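Local structure of alpha-amylase (Eisenia fetida, 6M4K) at residues N75-S80 with P364-G369. The protein probably catalyses the endohydrolysis of alpha-1,4-glucosidic linkages in starch-like polysaccharides, as a calcium-binding glycoside hydrolase of family 13 that probably also uses chloride. Residues are numbered along the deposited sequence; the frame is centred on the assembly and turned at random. Where two conformers were deposited one is given.
Sequences NSRSGS and PPTNGG. With SO4 (sulfate ion), chain E.
Two loops of the family 13 catalytic domain meet where Arg77, on a type I beta turn, reaches the loop of Pro364 and Thr366. The nearest CA atoms, those of Arg77 and Pro364, stand 10.1 Å apart, so the gap is bridged by side chain. With CG anti to the backbone N (chi1 -175°) and the chain extended as far as NE, the guanidinium arrives beside the CG-CD edge of the Pro364 ring. Pro364 CD sits above one guanidinium face, 3.5 Å from Arg77 NH1 and offset toward the rim, while Pro364 CG lies 3.6 Å from Arg77 CZ. Thr366 instead meets the edge, its CB near the guanidinium plane and 3.9 Å from Arg77 NH2. The turn runs from Ser76 to Gly79, closed by Gly79 N to Ser76 O at 3.0 Å, and precedes helix 81-93; the partner loop lies between strand 356-357 and helix 389-401, so the contact joins loops far apart in sequence within the domain built on the eight-stranded TIM barrel. One water accepts from Arg77 NH2 (2.7 Å) and lies within hydrogen-bonding distance of Pro364 O, one of several acceptors competing for its protons. Direct bonds from NE to Thr372 OG1, NH1 to Tyr61 O and NH2 to Asp371 O further restrict rotation of the guanidinium. Thr366 OG1, also bonded to Asp371 O, accepts from Gly368 N at 3.0 Å and 159°, the geometry of an ST turn.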
loop_
_atom_site.group_PDB
_atom_site.type_symbol
_atom_site.label_atom_id
_atom_site.label_comp_id
_atom_site.label_asym_id
_atom_site.label_seq_id
_atom_site.Cartn_x
_atom_site.Cartn_y
_atom_site.Cartn_z
ATOM N N ASN A 75 4.461 20.792 8.360
ATOM C CA ASN A 75 5.513 21.117 7.401
ATOM C C ASN A 75 6.479 19.938 7.364
ATOM O O ASN A 75 7.095 19.615 8.384
ATOM C CB ASN A 75 6.233 22.385 7.851
ATOM C CG ASN A 75 7.081 23.009 6.761
ATOM O OD1 ASN A 75 6.935 22.714 5.576
ATOM N ND2 ASN A 75 7.973 23.906 7.166
ATOM N N SER A 76 6.575 19.280 6.204
ATOM C CA SER A 76 7.319 18.038 6.038
ATOM C C SER A 76 8.166 18.127 4.775
ATOM O O SER A 76 8.087 19.089 4.002
ATOM C CB SER A 76 6.360 16.848 5.899
ATOM O OG SER A 76 5.683 16.901 4.650
ATOM N N ARG A 77 8.929 17.068 4.524
ATOM C CA ARG A 77 9.716 17.012 3.297
ATOM C C ARG A 77 8.852 17.161 2.055
ATOM O O ARG A 77 9.297 17.716 1.049
ATOM C CB ARG A 77 10.483 15.699 3.239
ATOM C CG ARG A 77 11.431 15.625 2.051
ATOM C CD ARG A 77 12.229 14.345 2.011
ATOM N NE ARG A 77 13.260 14.456 0.982
ATOM C CZ ARG A 77 14.397 13.765 0.985
ATOM N NH1 ARG A 77 14.659 12.874 1.929
ATOM N NH2 ARG A 77 15.300 14.002 0.031
ATOM N N SER A 78 7.616 16.670 2.091
ATOM C CA SER A 78 6.763 16.780 0.913
ATOM C C SER A 78 6.204 18.176 0.676
ATOM O O SER A 78 5.693 18.434 -0.419
ATOM C CB SER A 78 5.591 15.806 0.998
ATOM O OG SER A 78 6.001 14.467 0.768
ATOM N N GLY A 79 6.276 19.067 1.659
ATOM C CA GLY A 79 5.817 20.421 1.460
ATOM C C GLY A 79 5.188 21.025 2.694
ATOM O O GLY A 79 5.158 20.401 3.761
ATOM N N SER A 80 4.707 22.257 2.544
ATOM C CA SER A 80 4.185 23.040 3.648
ATOM C C SER A 80 2.735 22.659 3.941
ATOM O O SER A 80 2.079 21.931 3.190
ATOM C CB SER A 80 4.220 24.522 3.288
ATOM O OG SER A 80 3.332 24.742 2.213
ATOM N N PRO A 364 14.313 9.853 -1.489
ATOM C CA PRO A 364 13.791 10.036 -2.836
ATOM C C PRO A 364 14.743 10.832 -3.710
ATOM O O PRO A 364 15.710 11.434 -3.212
ATOM C CB PRO A 364 12.493 10.829 -2.591
ATOM C CG PRO A 364 12.742 11.545 -1.330
ATOM C CD PRO A 364 13.527 10.594 -0.492
ATOM N N PRO A 365 14.485 10.854 -5.020
ATOM C CA PRO A 365 15.294 11.671 -5.936
ATOM C C PRO A 365 15.410 13.102 -5.442
ATOM O O PRO A 365 14.418 13.758 -5.103
ATOM C CB PRO A 365 14.516 11.582 -7.253
ATOM C CG PRO A 365 13.853 10.219 -7.194
ATOM C CD PRO A 365 13.452 10.082 -5.736
ATOM N N THR A 366 16.646 13.585 -5.392
ATOM C CA THR A 366 16.948 14.828 -4.714
ATOM C C THR A 366 18.118 15.506 -5.409
ATOM O O THR A 366 18.989 14.845 -5.987
ATOM C CB THR A 366 17.296 14.570 -3.234
ATOM O OG1 THR A 366 17.520 15.810 -2.554
ATOM C CG2 THR A 366 18.543 13.684 -3.095
ATOM N N ASN A 367 18.120 16.819 -5.392
ATOM C CA ASN A 367 19.325 17.499 -5.834
ATOM C C ASN A 367 20.302 17.700 -4.692
ATOM O O ASN A 367 21.415 18.184 -4.917
ATOM C CB ASN A 367 18.970 18.812 -6.527
ATOM C CG ASN A 367 18.279 18.581 -7.849
ATOM O OD1 ASN A 367 18.587 17.620 -8.555
ATOM N ND2 ASN A 367 17.326 19.441 -8.183
ATOM N N GLY A 368 19.927 17.289 -3.491
ATOM C CA GLY A 368 20.658 17.583 -2.278
ATOM C C GLY A 368 19.832 18.444 -1.344
ATOM O O GLY A 368 18.720 18.867 -1.657
ATOM N N GLY A 369 20.396 18.675 -0.163
ATOM C CA GLY A 369 19.777 19.579 0.783
ATOM C C GLY A 369 18.446 19.120 1.334
ATOM O O GLY A 369 17.698 19.939 1.874
HETATM S S SO4 E . 13.777 19.371 -10.318
HETATM O O1 SO4 E . 14.157 18.065 -10.838
HETATM O O2 SO4 E . 12.632 19.277 -9.416
HETATM O O3 SO4 E . 13.438 20.244 -11.441
HETATM O O4 SO4 E . 14.903 19.939 -9.583
HETATM O O HOH W 1 16.869 11.868 -0.662
#